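Local structure of uncharacterized protein (Cricetid herpesvirus 2, 4ZKQ) at residues Thr353-Ser357 with Thr358-Arg362; Leu221-Glu225 with Arg226-Gly230; Asp46-Thr49 with Gln50-Lys54. The protein probably binds host chemokines as a decoy receptor encoded by a rodent gammaherpesvirus. One frame throughout, in Å; residues are numbered along the deposited sequence.

Overall arrangement
Along the chain come interaction 3, interaction 2 and interaction 1, each in a different part of this strand-rich protein. Interaction 3 is the end of helix 44-51, the one helix of the modelled chain, leading into strand 54-59 of a mixed sheet. Interaction 2 is the tight hairpin joining strands 206-223 and 226-231; interaction 1 is the surface hairpin of strands 350-355 and 360-366 in a four-stranded antiparallel sheet. The centres of interactions 1 and 2 lie about 19 Å apart; that of interaction 3 is about 28 Å from the first and 31 Å from the second. Disulfides pin interactions 2 (Cys-223 with Cys-278) and 3 (Cys-52 with Cys-177) to other parts of the chain.

Interaction 1 (Thr353-Ser357 with Thr358-Arg362); sequences TYHPS and TMTVR
Thr-353 and Arg-362 exchange two backbone hydrogen bonds, the shorter from Arg-362 N to Thr-353 O at 2.8 Å. Nearer the turn, His-355 N gives a bond to Thr-360 O at 2.9 Å, and Thr-360 N returns a longer one to His-355 O. Met-359 N makes a weak hydrogen bond to the same His-355 O, so two successive residues face one carbonyl. A water lies within hydrogen-bonding distance of both Thr-353 OG1 and Arg-362 O. With OG1 set between its backbone N and carbonyl carbon (chi1 59°), Thr-353 runs alongside Arg-362 and brings OG1 to 3.5 Å from Arg-362 CB. The arginine chain then extends away to a salt bridge with Asp-364. On the same side the His-355 ring leans over the partner strand, its CD2 3.3 Å from Thr-360 O.

Tyr-354 and Val-361, on the other face, suit a buried apolar layer. Their side chains cross at about a right angle, Tyr-354 CD1 meeting Val-361 CG2 at 3.8 Å. The tyrosine lies beside Met-359, its OH 3.7 Å from Met-359 CG, and its ring stacks with Phe-300. Beta-branched threonine and valine fit the extended strand, proline the turn. Met-359, at positive phi (56°), fills a left-handed position most often held by glycine, and the whole is a beta hairpin closed through a G1 beta bulge.

Interaction 2 (Leu221-Glu225 with Arg226-Gly230); sequences LYCGE and RLMTG
Leu-227 lays its CD1 methyl over one face of the Tyr-222 ring, 4.0 Å from the centroid and 16° off the normal, a CH-pi contact displaced toward the rim. On the opposite face of the hairpin, Met-228 bends at chi3 (63°) and thereby brings SD to 3.6 Å from Cys-223 CB and 4.0 Å from Leu-221 CG; a flexible thioether suits this curved path. Beside it, Leu-221 CB meets the Thr-229 CG2 methyl at 3.7 Å.

Backbone bonds hold these groups in place. Leu-221 N donates to Thr-229 O, while Leu-221 O accepts from Met-228 N at 2.7 Å and, weakly, from Thr-229 N: a classic beta bulge. Cys-223 and Arg-226 bond both ways, Cys-223 N reaching Arg-226 O at 2.9 Å, and they bracket a type II' turn. Gly-224, with phi 64°, takes the turn's second position, where the absence of a side chain suits such a backbone.

Further out, Cys-223 forms a disulfide with Cys-278, and Arg-392 makes a cation-pi contact with the Tyr-222 ring. Strand 388-395 runs beside strand 206-223, bonding to Tyr-222 through Gly-391 and Glu-393, while Met-228 packs on the loop residues Met-273 and Tyr-275.

Interaction 3 (Asp46-Thr49 with Gln50-Lys54); sequences DIIT and QTCDK
Thr-51 and Ile-47 make the close-knit side of this helix end. Ile-47 O is gripped twice by the same residue, by Thr-51 N at 3.0 Å and by Thr-51 OG1 at 2.8 Å, the two donors coming from opposite faces of the carbonyl plane. The hydroxyl stands 39° out of that plane. It gets there because a chi1 of 68° turns OG1 back over the preceding turn, where it also lies against Ile-47 CG2. Threonine suits a buried place like this, since the helix's own carbonyl satisfies its hydroxyl.

One residue further on, Cys-52 N donates to Ile-48 O at 3.1 Å, and the side chains follow: Cys-52 CB lies 4.0 Å from Ile-48 CG2, while Cys-52 SG sits 3.7 Å from Ile-48 CA. These i to i+4 bonds mark the final turn of helix 44-51, and Cys-52 is the first residue to leave helical angles as the chain heads into strand 54-59. The disulfide of Cys-52 with Cys-177 ties this exit to strand 175-181, and both isoleucines, with their broad branched surfaces, rest on Leu-165 of strand 161-169.

Around the helix, the side of Asp-46, Thr-49 and Gln-50 is looser and more polar. Gln-50 N does bond to Asp-46 O at 2.9 Å, but the side chains barely meet, Gln-50 NE2 coming only to 4.5 Å from Asp-46 CB. The glutamine instead runs its aliphatic part past the carbonyl, with CG 3.3 Å from Asp-46 O, and touches Leu-42. Exposed Thr-49 turns its hydroxyl back to the carbonyl of Glu-45. A water sits between Ile-48 O and Cys-52 O, in hydrogen-bonding distance of both, at the point where the chain leaves the helix.

Interaction 1 (Thr353-Ser357 with Thr358-Arg362)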
loop_
_atom_site.group_PDB
_atom_site.type_symbol
_atom_site.label_atom_id
_atom_site.label_comp_id
_atom_site.label_asym_id
_atom_site.label_seq_id
_atom_site.Cartn_x
_atom_site.Cartn_y
_atom_site.Cartn_z
ATOM N N THR A 353 -11.224 20.577 -0.558
ATOM C CA THR A 353 -10.757 21.914 -0.891
ATOM C C THR A 353 -9.868 22.434 0.215
ATOM O O THR A 353 -10.034 22.069 1.381
ATOM C CB THR A 353 -11.933 22.889 -1.115
ATOM O OG1 THR A 353 -12.740 22.950 0.065
ATOM C CG2 THR A 353 -12.795 22.431 -2.278
ATOM N N TYR A 354 -8.910 23.270 -0.163
ATOM C CA TYR A 354 -7.954 23.833 0.776
ATOM C C TYR A 354 -7.942 25.348 0.668
ATOM O O TYR A 354 -7.962 25.897 -0.433
ATOM C CB TYR A 354 -6.562 23.273 0.513
ATOM C CG TYR A 354 -5.499 23.821 1.422
ATOM C CD1 TYR A 354 -5.598 23.681 2.794
ATOM C CD2 TYR A 354 -4.379 24.460 0.907
ATOM C CE1 TYR A 354 -4.627 24.168 3.630
ATOM C CE2 TYR A 354 -3.399 24.955 1.739
ATOM C CZ TYR A 354 -3.529 24.805 3.102
ATOM O OH TYR A 354 -2.561 25.289 3.948
ATOM N N HIS A 355 -7.909 26.006 1.821
ATOM C CA HIS A 355 -7.917 27.461 1.899
ATOM C C HIS A 355 -6.573 27.921 2.457
ATOM O O HIS A 355 -6.384 27.956 3.674
ATOM C CB HIS A 355 -9.081 27.937 2.772
ATOM C CG HIS A 355 -10.386 27.284 2.433
ATOM N ND1 HIS A 355 -11.078 27.567 1.272
ATOM C CD2 HIS A 355 -11.117 26.355 3.088
ATOM C CE1 HIS A 355 -12.181 26.845 1.235
ATOM N NE2 HIS A 355 -12.233 26.098 2.325
ATOM N N PRO A 356 -5.623 28.252 1.562
ATOM C CA PRO A 356 -4.248 28.534 1.993
ATOM C C PRO A 356 -4.155 29.637 3.037
ATOM O O PRO A 356 -3.336 29.540 3.948
ATOM C CB PRO A 356 -3.549 28.962 0.696
ATOM C CG PRO A 356 -4.382 28.401 -0.402
ATOM C CD PRO A 356 -5.782 28.415 0.105
ATOM N N SER A 357 -4.996 30.658 2.904
ATOM C CA SER A 357 -4.973 31.809 3.804
ATOM C C SER A 357 -5.182 31.405 5.260
ATOM O O SER A 357 -4.484 31.887 6.154
ATOM C CB SER A 357 -6.043 32.821 3.383
ATOM O OG SER A 357 -7.266 32.171 3.073
ATOM N N THR A 358 -6.138 30.511 5.489
ATOM C CA THR A 358 -6.472 30.070 6.838
ATOM C C THR A 358 -5.880 28.698 7.160
ATOM O O THR A 358 -6.000 28.218 8.286
ATOM C CB THR A 358 -7.995 30.018 7.033
ATOM O OG1 THR A 358 -8.582 29.174 6.035
ATOM C CG2 THR A 358 -8.592 31.416 6.920
ATOM N N MET A 359 -5.240 28.075 6.173
ATOM C CA MET A 359 -4.665 26.744 6.347
ATOM C C MET A 359 -5.751 25.790 6.823
ATOM O O MET A 359 -5.565 25.032 7.777
ATOM C CB MET A 359 -3.495 26.783 7.330
ATOM C CG MET A 359 -2.324 27.623 6.839
ATOM S SD MET A 359 -1.232 28.179 8.160
ATOM C CE MET A 359 -0.359 26.672 8.574
ATOM N N THR A 360 -6.890 25.854 6.145
ATOM C CA THR A 360 -8.057 25.063 6.493
ATOM C C THR A 360 -8.447 24.151 5.344
ATOM O O THR A 360 -8.612 24.596 4.208
ATOM C CB THR A 360 -9.259 25.966 6.854
ATOM O OG1 THR A 360 -8.881 26.859 7.907
ATOM C CG2 THR A 360 -10.455 25.130 7.309
ATOM N N VAL A 361 -8.582 22.869 5.652
ATOM C CA VAL A 361 -9.105 21.905 4.704
ATOM C C VAL A 361 -10.594 21.787 4.925
ATOM O O VAL A 361 -11.066 21.860 6.060
ATOM C CB VAL A 361 -8.446 20.521 4.862
ATOM C CG1 VAL A 361 -9.088 19.500 3.929
ATOM C CG2 VAL A 361 -6.969 20.610 4.588
ATOM N N ARG A 362 -11.325 21.605 3.834
ATOM C CA ARG A 362 -12.734 21.278 3.905
ATOM C C ARG A 362 -13.009 19.997 3.127
ATOM O O ARG A 362 -12.684 19.885 1.941
ATOM C CB ARG A 362 -13.590 22.430 3.371
ATOM C CG ARG A 362 -15.073 22.100 3.280
ATOM C CD ARG A 362 -15.907 23.323 2.913
ATOM N NE ARG A 362 -17.274 22.961 2.540
ATOM C CZ ARG A 362 -18.285 23.824 2.457
ATOM N NH1 ARG A 362 -18.098 25.109 2.727
ATOM N NH2 ARG A 362 -19.493 23.402 2.108
HETATM O O HOH W 1 -14.460 20.686 -0.043
#

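Interaction 2 (Leu221-Glu225 with Arg226-Gly230)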
loop_
_atom_site.group_PDB
_atom_site.type_symbol
_atom_site.label_atom_id
_atom_site.label_comp_id
_atom_site.label_asym_id
_atom_site.label_seq_id
_atom_site.Cartn_x
_atom_site.Cartn_y
_atom_site.Cartn_z
ATOM N N LEU A 221 -3.242 10.491 13.947
ATOM C CA LEU A 221 -4.566 9.979 13.640
ATOM C C LEU A 221 -5.589 10.711 14.487
ATOM O O LEU A 221 -5.421 10.837 15.702
ATOM C CB LEU A 221 -4.641 8.474 13.893
ATOM C CG LEU A 221 -6.012 7.840 13.664
ATOM C CD1 LEU A 221 -6.487 8.034 12.228
ATOM C CD2 LEU A 221 -5.971 6.367 14.021
ATOM N N TYR A 222 -6.632 11.201 13.830
ATOM C CA TYR A 222 -7.690 11.958 14.482
ATOM C C TYR A 222 -9.055 11.332 14.259
ATOM O O TYR A 222 -9.275 10.618 13.282
ATOM C CB TYR A 222 -7.755 13.386 13.952
ATOM C CG TYR A 222 -6.492 14.201 14.036
ATOM C CD1 TYR A 222 -5.467 14.029 13.116
ATOM C CD2 TYR A 222 -6.350 15.189 15.001
ATOM C CE1 TYR A 222 -4.319 14.796 13.178
ATOM C CE2 TYR A 222 -5.211 15.960 15.071
ATOM C CZ TYR A 222 -4.200 15.761 14.155
ATOM O OH TYR A 222 -3.062 16.529 14.227
ATOM N N CYS A 223 -9.977 11.628 15.167
ATOM C CA CYS A 223 -11.396 11.434 14.909
ATOM C C CYS A 223 -11.981 12.829 14.996
ATOM O O CYS A 223 -12.039 13.430 16.071
ATOM C CB CYS A 223 -12.047 10.461 15.901
ATOM S SG CYS A 223 -11.794 10.871 17.641
ATOM N N GLY A 224 -12.363 13.365 13.844
ATOM C CA GLY A 224 -12.697 14.768 13.754
ATOM C C GLY A 224 -11.449 15.576 14.046
ATOM O O GLY A 224 -10.495 15.566 13.263
ATOM N N GLU A 225 -11.452 16.252 15.189
ATOM C CA GLU A 225 -10.329 17.082 15.607
ATOM C C GLU A 225 -9.785 16.654 16.979
ATOM O O GLU A 225 -9.000 17.373 17.597
ATOM C CB GLU A 225 -10.751 18.560 15.618
ATOM C CG GLU A 225 -11.041 19.121 14.214
ATOM C CD GLU A 225 -11.538 20.560 14.225
ATOM O OE1 GLU A 225 -12.758 20.769 14.399
ATOM O OE2 GLU A 225 -10.714 21.483 14.048
ATOM N N ARG A 226 -10.200 15.482 17.451
ATOM C CA ARG A 226 -9.575 14.877 18.625
ATOM C C ARG A 226 -8.437 13.977 18.165
ATOM O O ARG A 226 -8.645 13.082 17.350
ATOM C CB ARG A 226 -10.573 14.063 19.446
ATOM C CG ARG A 226 -11.722 14.856 20.031
ATOM C CD ARG A 226 -12.474 13.995 21.018
ATOM N NE ARG A 226 -13.811 14.505 21.311
ATOM C CZ ARG A 226 -14.186 15.053 22.465
ATOM N NH1 ARG A 226 -13.331 15.181 23.475
ATOM N NH2 ARG A 226 -15.435 15.475 22.608
ATOM N N LEU A 227 -7.240 14.217 18.690
ATOM C CA LEU A 227 -6.071 13.418 18.346
ATOM C C LEU A 227 -6.106 12.081 19.070
ATOM O O LEU A 227 -6.138 12.031 20.299
ATOM C CB LEU A 227 -4.792 14.171 18.695
ATOM C CG LEU A 227 -3.475 13.432 18.442
ATOM C CD1 LEU A 227 -3.227 13.251 16.948
ATOM C CD2 LEU A 227 -2.332 14.186 19.088
ATOM N N MET A 228 -6.112 11.000 18.297
ATOM C CA MET A 228 -6.181 9.652 18.845
ATOM C C MET A 228 -4.787 9.084 19.113
ATOM O O MET A 228 -4.528 8.535 20.182
ATOM C CB MET A 228 -6.949 8.741 17.889
ATOM C CG MET A 228 -8.333 9.272 17.523
ATOM S SD MET A 228 -9.123 8.344 16.191
ATOM C CE MET A 228 -9.270 6.749 16.971
ATOM N N THR A 229 -3.886 9.224 18.145
ATOM C CA THR A 229 -2.529 8.721 18.303
ATOM C C THR A 229 -1.575 9.402 17.330
ATOM O O THR A 229 -2.003 10.078 16.393
ATOM C CB THR A 229 -2.467 7.198 18.095
ATOM O OG1 THR A 229 -1.128 6.737 18.313
ATOM C CG2 THR A 229 -2.911 6.821 16.686
ATOM N N GLY A 230 -0.279 9.227 17.567
ATOM C CA GLY A 230 0.739 9.843 16.737
ATOM C C GLY A 230 2.119 9.301 17.051
ATOM O O GLY A 230 2.286 8.527 17.995
#

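Interaction 3 (Asp46-Thr49 with Gln50-Lys54)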
loop_
_atom_site.group_PDB
_atom_site.type_symbol
_atom_site.label_atom_id
_atom_site.label_comp_id
_atom_site.label_asym_id
_atom_site.label_seq_id
_atom_site.Cartn_x
_atom_site.Cartn_y
_atom_site.Cartn_z
ATOM N N ASP A 46 10.662 4.506 -15.703
ATOM C CA ASP A 46 9.654 5.110 -16.560
ATOM C C ASP A 46 8.258 4.708 -16.110
ATOM O O ASP A 46 7.336 5.514 -16.162
ATOM C CB ASP A 46 9.847 4.713 -18.025
ATOM C CG ASP A 46 11.005 5.445 -18.692
ATOM O OD1 ASP A 46 11.619 6.331 -18.059
ATOM O OD2 ASP A 46 11.289 5.137 -19.866
ATOM N N ILE A 47 8.099 3.451 -15.700
ATOM C CA ILE A 47 6.839 3.011 -15.108
ATOM C C ILE A 47 6.501 3.911 -13.928
ATOM O O ILE A 47 5.367 4.369 -13.787
ATOM C CB ILE A 47 6.895 1.549 -14.622
ATOM C CG1 ILE A 47 7.109 0.596 -15.798
ATOM C CG2 ILE A 47 5.610 1.180 -13.868
ATOM C CD1 ILE A 47 7.422 -0.837 -15.386
ATOM N N ILE A 48 7.485 4.151 -13.067
ATOM C CA ILE A 48 7.248 4.975 -11.892
ATOM C C ILE A 48 6.875 6.404 -12.310
ATOM O O ILE A 48 5.882 6.970 -11.837
ATOM C CB ILE A 48 8.480 5.001 -10.969
ATOM C CG1 ILE A 48 8.704 3.602 -10.383
ATOM C CG2 ILE A 48 8.294 6.033 -9.849
ATOM C CD1 ILE A 48 10.040 3.414 -9.740
ATOM N N THR A 49 7.674 6.975 -13.204
ATOM C CA THR A 49 7.418 8.320 -13.724
ATOM C C THR A 49 6.003 8.476 -14.257
ATOM O O THR A 49 5.351 9.493 -14.030
ATOM C CB THR A 49 8.404 8.667 -14.858
ATOM O OG1 THR A 49 9.699 8.875 -14.295
ATOM C CG2 THR A 49 7.974 9.931 -15.621
ATOM N N GLN A 50 5.526 7.470 -14.974
ATOM C CA GLN A 50 4.250 7.609 -15.657
ATOM C C GLN A 50 3.024 7.255 -14.808
ATOM O O GLN A 50 1.962 7.823 -15.040
ATOM C CB GLN A 50 4.246 6.750 -16.919
ATOM C CG GLN A 50 5.224 7.242 -17.984
ATOM C CD GLN A 50 5.209 6.378 -19.234
ATOM O OE1 GLN A 50 4.262 5.633 -19.478
ATOM N NE2 GLN A 50 6.274 6.465 -20.024
ATOM N N THR A 51 3.152 6.340 -13.843
ATOM C CA THR A 51 1.959 5.756 -13.204
ATOM C C THR A 51 1.918 5.783 -11.670
ATOM O O THR A 51 0.897 5.420 -11.083
ATOM C CB THR A 51 1.772 4.285 -13.652
ATOM O OG1 THR A 51 2.827 3.467 -13.128
ATOM C CG2 THR A 51 1.762 4.196 -15.182
ATOM N N CYS A 52 2.996 6.217 -11.024
ATOM C CA CYS A 52 3.031 6.291 -9.562
ATOM C C CYS A 52 2.710 7.685 -9.034
ATOM O O CYS A 52 3.195 8.677 -9.564
ATOM C CB CYS A 52 4.410 5.860 -9.053
ATOM S SG CYS A 52 4.781 4.092 -9.298
ATOM N N ASP A 53 1.908 7.743 -7.970
ATOM C CA ASP A 53 1.575 9.003 -7.308
ATOM C C ASP A 53 2.346 9.134 -6.004
ATOM O O ASP A 53 2.486 10.223 -5.453
ATOM C CB ASP A 53 0.064 9.088 -7.067
ATOM C CG ASP A 53 -0.725 9.051 -8.361
ATOM O OD1 ASP A 53 -0.582 10.009 -9.149
ATOM O OD2 ASP A 53 -1.460 8.064 -8.608
ATOM N N LYS A 54 2.885 8.012 -5.544
ATOM C CA LYS A 54 3.635 7.966 -4.310
ATOM C C LYS A 54 4.574 6.771 -4.379
ATOM O O LYS A 54 4.239 5.764 -5.002
ATOM C CB LYS A 54 2.671 7.866 -3.125
ATOM C CG LYS A 54 3.236 7.250 -1.867
ATOM C CD LYS A 54 2.202 7.279 -0.744
ATOM C CE LYS A 54 2.537 6.275 0.328
ATOM N NZ LYS A 54 1.730 6.474 1.554
HETATM O O HOH W 2 5.421 9.673 -10.921
#